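Local coordinates for putative uncharacterized protein (Xanthomonas oryzae pv. oryzae, PDB 4KL0) that binds calcium and belongs to the nucleoside hydrolase family, so it may cleave N-glycosidic bonds of nucleosides, although its function remains unproven, at residues Asp29-Phe33 with Met135-Leu139; Met148-Ala152 with Asp318-Leu322; Ile151-Thr155 with Asn199-Asp203; Ala173-Gly179 with Ile219-Thr225; Leu190-Asp194 with Tyr211-Gln216. One frame throughout, in Å; residues are numbered along the deposited sequence.

Followed from the N terminus, contact 1 closes the first long loop, laying helix 133-141 against strand 28-34. Contacts 2 and 3 then set out from overlapping segments at the C-terminal side of strand 146-150, sharing I151 and A152: contact 2 spans the longer loop, to helix 317-325, whereas contact 3 reaches helix 198-202, and both touch the same calcium ion. Contact 4 pairs the neighbouring strands 172-178 and 221-224, and contact 5 is nested within its loop, fastening residues 190-194 to helix 204-216. Contacts 4 and 5 both lie inside the loop closed by contact 2, and each crosses contact 3 along the chain. Together they tie the central sheet to helices and to the calcium site.

Contact 1 (Asp29-Phe33 with Met135-Leu139); sequences DTLLF and MCERL
M135, packed against L31 and F33, makes the apolar centre of this strand-to-helix contact. The methionine chain is extended beyond CG, which lays its methyl over one face of the F33 ring, shifted toward the rim, with CE 4.3 Å from the ring centroid in a CH-pi contact. M135 SD stands obliquely to the same ring, 3.5 Å from F33 CZ, a Met-aromatic pair in which the methyl rather than the sulfur covers the face. That methyl is shared: M135 CE also lies 3.7 Å from L31 CB, the two side chains running antiparallel past one another. One helical turn on, L139 CD2 touches L31 CD1 more loosely, at 4.3 Å. At the polar edge R138, bent at chi3 (-55°), brings its NH1 to 4.2 Å from D29 OD2. This is beyond a salt bridge, and the guanidinium and carboxylate planes stand 83° apart. Each charge has a firmer partner on strand 58-65, R59 for D29 and D62 for R138. The short helix segment runs nearly antiparallel to strand 28-34, which lies between strands 58-65 and 146-150, while L160 of helix 155-163 packs on both L31 and M135.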
# COMPACT_ATOMS: atom_id res chain seq x y z
N ASP A 29 4.12 8.55 -13.95
CA ASP A 29 2.68 8.26 -13.88
C ASP A 29 2.50 6.88 -13.24
O ASP A 29 3.24 5.94 -13.60
CB ASP A 29 2.03 8.28 -15.26
CG ASP A 29 1.63 9.68 -15.68
OD1 ASP A 29 1.92 10.63 -14.92
OD2 ASP A 29 0.99 9.83 -16.75
N THR A 30 1.53 6.77 -12.32
CA THR A 30 1.43 5.59 -11.45
C THR A 30 0.04 5.00 -11.44
O THR A 30 -0.94 5.74 -11.31
CB THR A 30 1.84 5.96 -9.99
OG1 THR A 30 3.22 6.38 -9.97
CG2 THR A 30 1.66 4.77 -9.04
N LEU A 31 -0.03 3.67 -11.60
CA LEU A 31 -1.29 2.90 -11.52
C LEU A 31 -1.24 2.11 -10.19
O LEU A 31 -0.23 1.37 -9.93
CB LEU A 31 -1.40 1.88 -12.67
CG LEU A 31 -1.03 2.49 -14.03
CD1 LEU A 31 -1.06 1.36 -15.11
CD2 LEU A 31 -1.97 3.60 -14.39
N LEU A 32 -2.26 2.31 -9.36
CA LEU A 32 -2.28 1.74 -8.00
C LEU A 32 -3.45 0.76 -7.87
O LEU A 32 -4.58 1.04 -8.27
CB LEU A 32 -2.39 2.89 -7.00
CG LEU A 32 -2.38 2.57 -5.52
CD1 LEU A 32 -1.01 1.94 -5.15
CD2 LEU A 32 -2.58 3.85 -4.63
N PHE A 33 -3.16 -0.40 -7.25
CA PHE A 33 -4.15 -1.45 -7.01
C PHE A 33 -4.23 -1.65 -5.50
O PHE A 33 -3.20 -1.90 -4.87
CB PHE A 33 -3.68 -2.75 -7.70
CG PHE A 33 -3.47 -2.58 -9.17
CD1 PHE A 33 -4.48 -2.96 -10.06
CD2 PHE A 33 -2.28 -2.06 -9.64
CE1 PHE A 33 -4.27 -2.74 -11.47
CE2 PHE A 33 -2.08 -1.85 -11.03
CZ PHE A 33 -3.12 -2.23 -11.92
N MET A 135 -7.05 2.35 -17.36
CA MET A 135 -5.63 2.04 -17.34
C MET A 135 -5.17 1.57 -18.73
O MET A 135 -4.06 1.90 -19.16
CB MET A 135 -5.29 0.98 -16.26
CG MET A 135 -5.45 1.53 -14.82
SD MET A 135 -5.05 0.19 -13.58
CE MET A 135 -4.97 1.24 -12.03
N CYS A 136 -6.00 0.74 -19.37
CA CYS A 136 -5.69 0.25 -20.72
C CYS A 136 -5.54 1.44 -21.69
O CYS A 136 -4.49 1.58 -22.40
CB CYS A 136 -6.77 -0.71 -21.23
SG CYS A 136 -6.74 -2.38 -20.51
N GLU A 137 -6.57 2.28 -21.73
CA GLU A 137 -6.54 3.48 -22.59
C GLU A 137 -5.33 4.35 -22.31
O GLU A 137 -4.73 4.92 -23.22
CB GLU A 137 -7.81 4.30 -22.42
CG GLU A 137 -9.09 3.53 -22.73
CD GLU A 137 -10.32 4.43 -22.72
OE1 GLU A 137 -10.16 5.67 -22.92
OE2 GLU A 137 -11.45 3.93 -22.51
N ARG A 138 -4.95 4.45 -21.04
CA ARG A 138 -3.81 5.26 -20.69
C ARG A 138 -2.46 4.64 -21.10
O ARG A 138 -1.55 5.37 -21.50
CB ARG A 138 -3.84 5.65 -19.19
CG ARG A 138 -2.62 6.48 -18.77
CD ARG A 138 -2.71 6.93 -17.31
NE ARG A 138 -3.94 7.66 -17.02
CZ ARG A 138 -4.06 8.96 -17.25
NH1 ARG A 138 -3.03 9.63 -17.78
NH2 ARG A 138 -5.20 9.60 -16.93
N LEU A 139 -2.32 3.32 -21.00
CA LEU A 139 -1.09 2.67 -21.44
C LEU A 139 -0.91 2.95 -22.95
O LEU A 139 0.20 3.12 -23.44
CB LEU A 139 -1.14 1.15 -21.17
CG LEU A 139 -0.99 0.80 -19.69
CD1 LEU A 139 -1.12 -0.69 -19.48
CD2 LEU A 139 0.37 1.30 -19.16

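Contact 2 (Met148-Ala152 with Asp318-Leu322). With CA (calcium ion), chain B.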
# COMPACT_ATOMS: atom_id res chain seq x y z
N MET A 148 3.54 0.45 -11.95
CA MET A 148 2.35 -0.22 -11.37
C MET A 148 2.72 -0.55 -9.95
O MET A 148 3.80 -1.08 -9.68
CB MET A 148 1.99 -1.55 -12.07
CG MET A 148 1.30 -1.44 -13.48
SD MET A 148 1.08 -3.07 -14.39
CE MET A 148 0.07 -4.02 -13.22
N VAL A 149 1.86 -0.20 -9.01
CA VAL A 149 2.13 -0.48 -7.60
C VAL A 149 0.98 -1.29 -7.02
O VAL A 149 -0.21 -0.88 -7.10
CB VAL A 149 2.29 0.85 -6.84
CG1 VAL A 149 2.49 0.53 -5.36
CG2 VAL A 149 3.52 1.66 -7.40
N VAL A 150 1.31 -2.46 -6.48
CA VAL A 150 0.25 -3.39 -6.01
C VAL A 150 0.32 -3.49 -4.52
O VAL A 150 1.30 -3.98 -3.96
CB VAL A 150 0.43 -4.77 -6.67
CG1 VAL A 150 -0.57 -5.77 -6.12
CG2 VAL A 150 0.42 -4.60 -8.21
N ILE A 151 -0.73 -3.01 -3.83
CA ILE A 151 -0.76 -3.06 -2.38
C ILE A 151 -2.05 -3.74 -1.96
O ILE A 151 -2.53 -3.45 -0.90
CB ILE A 151 -0.64 -1.66 -1.75
CG1 ILE A 151 -1.62 -0.64 -2.35
CG2 ILE A 151 0.81 -1.13 -1.99
CD1 ILE A 151 -1.64 0.71 -1.64
N ALA A 152 -2.52 -4.70 -2.74
CA ALA A 152 -3.72 -5.49 -2.45
C ALA A 152 -3.72 -6.70 -3.31
O ALA A 152 -2.71 -6.93 -3.97
CB ALA A 152 -5.03 -4.66 -2.75
N ASP A 318 2.30 -0.98 3.15
CA ASP A 318 2.00 -0.42 1.85
C ASP A 318 2.76 0.90 1.55
O ASP A 318 3.20 1.11 0.40
CB ASP A 318 0.49 -0.23 1.71
CG ASP A 318 -0.25 -1.55 1.65
OD1 ASP A 318 0.37 -2.62 1.50
OD2 ASP A 318 -1.50 -1.56 1.71
N PRO A 319 2.91 1.78 2.54
CA PRO A 319 3.69 2.99 2.24
C PRO A 319 5.11 2.64 1.89
O PRO A 319 5.66 3.27 0.99
CB PRO A 319 3.68 3.71 3.58
CG PRO A 319 2.35 3.38 4.13
CD PRO A 319 2.16 1.91 3.80
N LEU A 320 5.70 1.66 2.55
CA LEU A 320 7.05 1.27 2.19
C LEU A 320 7.11 0.71 0.78
O LEU A 320 8.12 0.87 0.10
CB LEU A 320 7.59 0.24 3.18
CG LEU A 320 7.93 0.88 4.52
CD1 LEU A 320 8.13 -0.24 5.61
CD2 LEU A 320 9.23 1.70 4.42
N THR A 321 6.07 0.01 0.35
CA THR A 321 6.03 -0.55 -1.02
C THR A 321 6.08 0.58 -2.04
O THR A 321 6.82 0.50 -3.02
CB THR A 321 4.77 -1.41 -1.19
OG1 THR A 321 4.84 -2.46 -0.21
CG2 THR A 321 4.69 -2.03 -2.56
N LEU A 322 5.29 1.62 -1.79
CA LEU A 322 5.35 2.79 -2.65
C LEU A 322 6.74 3.45 -2.65
O LEU A 322 7.25 3.78 -3.76
CB LEU A 322 4.23 3.79 -2.25
CG LEU A 322 4.30 5.08 -3.11
CD1 LEU A 322 4.02 4.73 -4.55
CD2 LEU A 322 3.28 6.08 -2.63
CA CA B . -3.36 -3.00 1.33
O HOH W 1 -1.22 -4.57 1.77
O HOH W 2 -3.21 -3.40 3.78
O HOH W 3 -4.01 -5.50 1.61
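I151 and D318 meet at a calcium ion, which the main-chain O of I151 and the carboxylate OD2 of D318 each bind at 2.4 Å. These two oxygens come within 3.4 Å of each other because they share the metal, not through a hydrogen bond. Three waters and oxygens of D35 and D42 complete the shell. The second carboxylate oxygen has its own task: D318 OD1 accepts a short hydrogen bond of 2.5 Å from a water that is itself bound to the calcium, so both oxygens of the acid face the site and its rotation is well defined.

Behind the ligands lies close packing. I151 CB presses against the carboxylate, 3.4 Å from D318 CG, the two side chains crossing obliquely. CG1 of I151 takes the crowded position between backbone N and carbonyl carbon (chi1 50°), which turns its CG2 beside the backbone N and toward the helix, 4.0 Å from T321 CG2. T321 offers the contact its CG2 methyl, its hydroxyl being engaged by Y317 O one turn back in the helix. Farther along the strand, V149 CG2 meets L322 CD1 at 4.2 Å. D318 is also positioned through its main chain, its N donating to D41.

A main-chain carbonyl ligand at the C-terminal side of a central strand with parallel neighbours, joined by aspartates from the loop after strand 28-34 (D35) and from the first turns of helices 41-54 (D42) and 317-325 (D318), is consistent with the calcium site of nucleoside hydrolases, in which the ion lies at the base of the active-site pocket.

Contact 3 (Ile151-Thr155 with Asn199-Asp203); sequences IAGMT and NNATD. With CA (calcium ion), chain B.
N199 lays its carboxamide alongside the I151-A152 backbone, with OD1 3.3 Å from A152 CA and ND2 facing the peptide between the two residues. Two calcium-bound waters settle which end is which: one donates to N199 OD1 at 2.7 Å, the other accepts from N199 ND2 at 2.9 Å. M178 O takes a further bond from ND2, so both ends of the amide are held in the second shell of the ion. M154 and N200 run alongside in the same direction, and a bend at chi3 (-96°) brings M154 CE to 3.3 Å from N200 OD1, while N200 ND2 bonds the carbonyls of D194 and G180. T155 and D203 cross at about a right angle instead. There T155 OG1 donates over 2.7 Å to D203 OD2, which receives it on its anti lone pair, while OD1 of D203 caps A206 N at the start of the next helix. Between these pairs the lack of a side chain on G153 lets T202 close in, and G153 CA makes a CA-H...O contact of 3.4 Å with N199 O. A water links M154 N to the carbonyls of N199 and D203. The result is a second-shell arrangement around a metal site: a helix asparagine orders calcium waters beside the loop that supplies the carbonyl ligand.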
# COMPACT_ATOMS: atom_id res chain seq x y z
N ILE A 151 -0.73 -3.01 -3.83
CA ILE A 151 -0.76 -3.06 -2.38
C ILE A 151 -2.05 -3.74 -1.96
O ILE A 151 -2.53 -3.45 -0.90
CB ILE A 151 -0.64 -1.66 -1.75
CG1 ILE A 151 -1.62 -0.64 -2.35
CG2 ILE A 151 0.81 -1.13 -1.99
CD1 ILE A 151 -1.64 0.71 -1.64
N ALA A 152 -2.52 -4.70 -2.74
CA ALA A 152 -3.72 -5.49 -2.45
C ALA A 152 -3.72 -6.70 -3.31
O ALA A 152 -2.71 -6.93 -3.97
CB ALA A 152 -5.03 -4.66 -2.75
N GLY A 153 -4.85 -7.42 -3.36
CA GLY A 153 -4.96 -8.62 -4.20
C GLY A 153 -4.82 -8.24 -5.65
O GLY A 153 -4.99 -7.06 -6.06
N MET A 154 -4.52 -9.25 -6.47
CA MET A 154 -4.03 -8.94 -7.79
C MET A 154 -5.04 -9.29 -8.89
O MET A 154 -4.64 -9.31 -10.06
CB MET A 154 -2.71 -9.72 -8.00
CG MET A 154 -1.54 -8.90 -7.43
SD MET A 154 -0.08 -9.83 -6.82
CE MET A 154 -0.50 -9.88 -5.10
N THR A 155 -6.32 -9.45 -8.56
CA THR A 155 -7.34 -9.75 -9.61
C THR A 155 -7.27 -8.76 -10.78
O THR A 155 -7.24 -9.14 -11.98
CB THR A 155 -8.71 -9.62 -8.97
OG1 THR A 155 -8.78 -10.50 -7.84
CG2 THR A 155 -9.82 -9.89 -9.96
N ASN A 199 -1.65 -10.41 0.50
CA ASN A 199 -2.11 -9.91 -0.80
C ASN A 199 -2.13 -11.00 -1.87
O ASN A 199 -2.92 -10.98 -2.78
CB ASN A 199 -1.33 -8.72 -1.29
CG ASN A 199 -1.62 -7.48 -0.44
OD1 ASN A 199 -2.76 -7.38 0.12
ND2 ASN A 199 -0.64 -6.59 -0.27
N ASN A 200 -1.20 -11.93 -1.78
CA ASN A 200 -1.28 -12.99 -2.78
C ASN A 200 -2.51 -13.87 -2.54
O ASN A 200 -3.17 -14.27 -3.51
CB ASN A 200 -0.06 -13.91 -2.70
CG ASN A 200 1.26 -13.24 -3.04
OD1 ASN A 200 1.34 -12.29 -3.83
ND2 ASN A 200 2.33 -13.80 -2.49
N ALA A 201 -2.79 -14.17 -1.26
CA ALA A 201 -3.89 -15.06 -0.83
C ALA A 201 -5.29 -14.50 -1.09
O ALA A 201 -6.24 -15.29 -1.19
CB ALA A 201 -3.74 -15.39 0.62
N THR A 202 -5.38 -13.18 -1.31
CA THR A 202 -6.68 -12.58 -1.66
C THR A 202 -7.26 -13.25 -2.91
O THR A 202 -8.46 -13.58 -2.94
CB THR A 202 -6.58 -11.06 -1.87
OG1 THR A 202 -6.24 -10.42 -0.62
CG2 THR A 202 -7.93 -10.50 -2.37
N ASP A 203 -6.42 -13.45 -3.93
CA ASP A 203 -6.83 -14.18 -5.15
C ASP A 203 -5.53 -14.83 -5.65
O ASP A 203 -4.74 -14.22 -6.40
CB ASP A 203 -7.43 -13.20 -6.17
CG ASP A 203 -7.81 -13.86 -7.50
OD1 ASP A 203 -7.48 -15.07 -7.72
OD2 ASP A 203 -8.42 -13.13 -8.33
CA CA B . -3.36 -3.00 1.33
O HOH W 4 -6.62 -7.54 -1.01
O HOH W 5 -3.96 -11.71 -5.30
O HOH W 1 -1.22 -4.57 1.77
O HOH W 3 -4.01 -5.50 1.61
O HOH W 2 -3.21 -3.40 3.78

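Contact 4 (Ala173-Gly179 with Ile219-Thr225)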
# COMPACT_ATOMS: atom_id res chain seq x y z
N ALA A 173 7.09 0.37 -16.70
CA ALA A 173 8.48 0.31 -16.23
C ALA A 173 8.84 -0.79 -15.22
O ALA A 173 9.89 -1.44 -15.34
CB ALA A 173 8.92 1.68 -15.69
N SER A 174 7.95 -1.02 -14.25
CA SER A 174 8.20 -2.03 -13.23
C SER A 174 6.89 -2.26 -12.57
O SER A 174 5.95 -1.45 -12.70
CB SER A 174 9.17 -1.53 -12.14
OG SER A 174 8.66 -0.35 -11.52
N ILE A 175 6.84 -3.35 -11.84
CA ILE A 175 5.68 -3.70 -11.00
C ILE A 175 6.24 -3.95 -9.61
O ILE A 175 7.11 -4.81 -9.41
CB ILE A 175 4.96 -4.97 -11.48
CG1 ILE A 175 4.45 -4.80 -12.91
CG2 ILE A 175 3.82 -5.33 -10.48
CD1 ILE A 175 3.83 -6.07 -13.50
N THR A 176 5.74 -3.22 -8.62
CA THR A 176 6.26 -3.33 -7.26
C THR A 176 5.10 -3.79 -6.40
O THR A 176 4.00 -3.23 -6.50
CB THR A 176 6.74 -1.95 -6.70
OG1 THR A 176 7.69 -1.38 -7.62
CG2 THR A 176 7.44 -2.06 -5.36
N ILE A 177 5.32 -4.83 -5.61
CA ILE A 177 4.17 -5.54 -5.00
C ILE A 177 4.47 -5.74 -3.52
O ILE A 177 5.60 -6.12 -3.15
CB ILE A 177 4.01 -6.99 -5.60
CG1 ILE A 177 3.80 -6.91 -7.11
CG2 ILE A 177 2.85 -7.76 -4.90
CD1 ILE A 177 3.89 -8.33 -7.80
N MET A 178 3.47 -5.55 -2.66
CA MET A 178 3.59 -5.88 -1.25
C MET A 178 3.11 -7.32 -1.16
O MET A 178 1.90 -7.61 -1.23
CB MET A 178 2.66 -4.93 -0.44
CG MET A 178 2.90 -4.89 1.07
SD MET A 178 2.43 -6.43 2.02
CE MET A 178 4.10 -6.87 2.58
N GLY A 179 4.05 -8.25 -1.09
CA GLY A 179 3.67 -9.61 -1.42
C GLY A 179 4.67 -10.58 -0.79
O GLY A 179 5.13 -10.33 0.30
N ILE A 219 8.95 -7.63 -17.66
CA ILE A 219 8.76 -6.42 -16.84
C ILE A 219 9.35 -6.63 -15.46
O ILE A 219 8.94 -7.56 -14.76
CB ILE A 219 7.30 -6.15 -16.67
CG1 ILE A 219 6.68 -5.94 -18.02
CG2 ILE A 219 7.09 -4.93 -15.77
CD1 ILE A 219 5.29 -6.21 -18.01
N PRO A 220 10.30 -5.78 -15.03
CA PRO A 220 10.97 -5.98 -13.73
C PRO A 220 9.92 -6.05 -12.58
O PRO A 220 9.01 -5.24 -12.57
CB PRO A 220 11.81 -4.72 -13.54
CG PRO A 220 12.04 -4.21 -14.99
CD PRO A 220 10.78 -4.59 -15.77
N LEU A 221 10.10 -6.99 -11.68
CA LEU A 221 9.25 -7.13 -10.48
C LEU A 221 10.03 -6.80 -9.25
O LEU A 221 11.18 -7.24 -9.09
CB LEU A 221 8.80 -8.59 -10.33
CG LEU A 221 7.67 -9.23 -11.10
CD1 LEU A 221 7.56 -10.70 -10.61
CD2 LEU A 221 6.37 -8.44 -10.83
N ARG A 222 9.45 -6.04 -8.32
CA ARG A 222 10.13 -5.78 -7.07
C ARG A 222 9.13 -6.12 -5.96
O ARG A 222 8.02 -5.58 -5.98
CB ARG A 222 10.54 -4.32 -6.95
CG ARG A 222 11.30 -4.01 -5.66
CD ARG A 222 11.85 -2.57 -5.70
NE ARG A 222 12.92 -2.56 -6.69
CZ ARG A 222 13.59 -1.47 -7.02
NH1 ARG A 222 13.31 -0.31 -6.44
NH2 ARG A 222 14.56 -1.57 -7.92
N ILE A 223 9.49 -7.05 -5.09
CA ILE A 223 8.52 -7.63 -4.14
C ILE A 223 8.99 -7.26 -2.74
O ILE A 223 10.10 -7.62 -2.28
CB ILE A 223 8.43 -9.15 -4.20
CG1 ILE A 223 8.16 -9.74 -5.60
CG2 ILE A 223 7.32 -9.63 -3.22
CD1 ILE A 223 6.88 -9.38 -6.18
N LEU A 224 8.16 -6.50 -2.05
CA LEU A 224 8.51 -6.07 -0.70
C LEU A 224 7.72 -6.94 0.26
O LEU A 224 6.53 -7.16 0.05
CB LEU A 224 8.06 -4.62 -0.46
CG LEU A 224 8.55 -4.02 0.87
CD1 LEU A 224 9.14 -2.66 0.67
CD2 LEU A 224 7.39 -3.97 1.99
N THR A 225 8.35 -7.43 1.30
CA THR A 225 7.72 -8.46 2.13
C THR A 225 7.47 -7.89 3.54
O THR A 225 7.97 -6.81 3.94
CB THR A 225 8.65 -9.66 2.26
OG1 THR A 225 9.79 -9.28 3.02
CG2 THR A 225 9.10 -10.10 0.91
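Strands 172-178 and 221-224 are parallel neighbours in the Rossmann-like sheet, joined by a beta-alpha-beta crossover through helices 198-202 and 204-216, and I175 to M178 pair in register with L221 to L224. Five main-chain hydrogen bonds make the ladder: I175 N and I177 N donate to the carbonyls of P220 and R222, R222 N and L224 N to those of I175 and I177, and G179 N extends it to L224 O at 2.9 Å. CA-H...O contacts fill in between, the shortest from T176 CA to R222 O at 3.1 Å.

On one face, isoleucines and a leucine interdigitate. L221 CD2 sits between I175 CB, at 3.8 Å, and I177 CD1, at 3.9 Å. I223 folds back at chi2 (-64°), which directs its CD1 toward the neighbouring strand, 3.6 Å from I177 CD1. Ahead of the ladder I219 CG2 adds to this surface, 3.9 Å from I175 CG1.

The opposite face is more mixed. T176 and R222 stand next to each other, R222 CB near T176 OG1 and CG2, and the arginine head continues outward to E348 and to the carbonyl of A324. M178, bent at chi2 and chi3, swings its methyl to the C-terminal end of the adjoining strand, where CE meets L224 O at 3.5 Å.

Around the pair, A214 and Y211 of helix 204-216 cover the I175, I177, L221 and I223 face, helix 317-325 packs on T176, M178 and L224, and strands 146-150 and 347-350 flank the two on either side.

Contact 5 (Leu190-Asp194 with Tyr211-Gln216); sequences LVQPD and YRRAQQ
Residues 190-194 run extended past the last turns of helix 204-216, with Q192 and Y211 nearest by their CA atoms at 5.8 Å. Q215 reads this backbone with its carboxamide. OE1 of Q215 accepts from V191 N at 3.0 Å, in the carbonyl plane and on a lone pair, while NE2 of Q215 donates to V191 O at 2.8 Å. The remaining hydrogen of NE2 goes back to the helix, nearly straight at 178°, to Y211 O. Both acceptors lie in the plane of the amide, though the donor stands well above the carbonyl plane of Y211.

P193 and Y211 form the core of the apolar half. The proline ring lies over one face of the tyrosine, its CB above the middle of the ring and 3.7 Å from the centroid, a CH-pi contact only 13° off the normal. V191 CG1 approaches the same ring at its edge, 4.3 Å from Y211 CD2. Toward the exposed end, L190 rests against the helix: its CD1 is 4.0 Å from R212 O and 4.1 Å from Q216 CG, while its CB passes alongside the Q215 amide. Y211 OH ends in weak hydrogen bonds with N200 and G180, which tie the ring to the neighbouring loop and helix 198-202.

Three bonds fix which end of Q215 is oxygen and which nitrogen, and they satisfy both main-chain polar atoms of V191. The glutamine therefore recognises main chain rather than a particular side chain, while P193 on Y211, with L190 and V191, supplies the apolar surface.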
# COMPACT_ATOMS: atom_id res chain seq x y z
N LEU A 190 10.81 -19.63 -13.05
CA LEU A 190 10.16 -18.35 -12.68
C LEU A 190 9.71 -18.27 -11.22
O LEU A 190 9.32 -19.26 -10.59
CB LEU A 190 8.99 -17.99 -13.61
CG LEU A 190 9.16 -17.99 -15.14
CD1 LEU A 190 7.95 -17.48 -15.87
CD2 LEU A 190 10.46 -17.20 -15.55
N VAL A 191 9.81 -17.05 -10.69
CA VAL A 191 9.40 -16.74 -9.33
C VAL A 191 7.87 -16.83 -9.29
O VAL A 191 7.20 -16.48 -10.26
CB VAL A 191 9.86 -15.30 -8.99
CG1 VAL A 191 9.32 -14.85 -7.63
CG2 VAL A 191 11.36 -15.28 -8.99
N GLN A 192 7.35 -17.35 -8.17
CA GLN A 192 5.90 -17.45 -8.01
C GLN A 192 5.49 -16.93 -6.64
O GLN A 192 6.29 -16.77 -5.71
CB GLN A 192 5.43 -18.90 -8.27
CG GLN A 192 5.93 -19.88 -7.31
CD GLN A 192 5.56 -21.32 -7.74
OE1 GLN A 192 4.71 -21.53 -8.60
NE2 GLN A 192 6.20 -22.27 -7.12
N PRO A 193 4.19 -16.63 -6.48
CA PRO A 193 3.82 -16.07 -5.18
C PRO A 193 3.66 -17.05 -4.03
O PRO A 193 3.15 -18.17 -4.24
CB PRO A 193 2.43 -15.47 -5.47
CG PRO A 193 1.87 -16.36 -6.53
CD PRO A 193 3.09 -16.63 -7.45
N ASP A 194 4.06 -16.63 -2.83
CA ASP A 194 3.84 -17.35 -1.56
C ASP A 194 2.34 -17.34 -1.26
O ASP A 194 1.74 -16.26 -1.07
CB ASP A 194 4.61 -16.66 -0.43
CG ASP A 194 4.70 -17.50 0.87
OD1 ASP A 194 3.76 -18.25 1.25
OD2 ASP A 194 5.76 -17.38 1.55
N TYR A 211 2.61 -12.71 -11.41
CA TYR A 211 4.05 -12.91 -11.18
C TYR A 211 4.59 -13.57 -12.42
O TYR A 211 5.65 -13.19 -12.94
CB TYR A 211 4.30 -13.85 -10.01
CG TYR A 211 4.24 -13.23 -8.60
CD1 TYR A 211 3.13 -12.45 -8.19
CD2 TYR A 211 5.26 -13.47 -7.65
CE1 TYR A 211 3.07 -11.97 -6.91
CE2 TYR A 211 5.17 -12.98 -6.36
CZ TYR A 211 4.06 -12.24 -5.98
OH TYR A 211 3.93 -11.77 -4.69
N ARG A 212 3.87 -14.57 -12.90
CA ARG A 212 4.32 -15.32 -14.08
C ARG A 212 4.32 -14.44 -15.32
O ARG A 212 5.32 -14.43 -16.04
CB ARG A 212 3.44 -16.57 -14.29
CG ARG A 212 3.70 -17.27 -15.64
CD ARG A 212 2.93 -18.59 -15.72
NE ARG A 212 1.50 -18.35 -15.91
CZ ARG A 212 0.57 -18.78 -15.04
NH1 ARG A 212 0.93 -19.48 -13.97
NH2 ARG A 212 -0.72 -18.53 -15.28
N ARG A 213 3.24 -13.73 -15.62
CA ARG A 213 3.17 -13.00 -16.86
C ARG A 213 4.12 -11.81 -16.89
O ARG A 213 4.54 -11.40 -17.97
CB ARG A 213 1.74 -12.57 -17.19
CG ARG A 213 1.50 -12.04 -18.59
CD ARG A 213 1.54 -13.19 -19.65
NE ARG A 213 1.25 -12.70 -21.01
CZ ARG A 213 1.80 -13.22 -22.12
NH1 ARG A 213 2.67 -14.22 -22.00
NH2 ARG A 213 1.51 -12.75 -23.34
N ALA A 214 4.44 -11.24 -15.72
CA ALA A 214 5.25 -10.04 -15.71
C ALA A 214 6.62 -10.51 -16.19
O ALA A 214 7.26 -9.86 -17.04
CB ALA A 214 5.36 -9.49 -14.24
N GLN A 215 7.02 -11.66 -15.70
CA GLN A 215 8.32 -12.25 -16.04
C GLN A 215 8.38 -12.70 -17.51
O GLN A 215 9.39 -12.47 -18.18
CB GLN A 215 8.69 -13.38 -15.11
CG GLN A 215 9.11 -12.94 -13.67
CD GLN A 215 9.17 -14.12 -12.70
OE1 GLN A 215 10.26 -14.66 -12.40
NE2 GLN A 215 7.99 -14.53 -12.17
N GLN A 216 7.30 -13.30 -18.02
CA GLN A 216 7.20 -13.64 -19.45
C GLN A 216 7.26 -12.41 -20.35
O GLN A 216 7.77 -12.48 -21.50
CB GLN A 216 5.93 -14.42 -19.73
CG GLN A 216 5.94 -15.70 -18.97
CD GLN A 216 4.70 -16.54 -19.18
OE1 GLN A 216 3.65 -16.06 -19.61
NE2 GLN A 216 4.84 -17.82 -18.90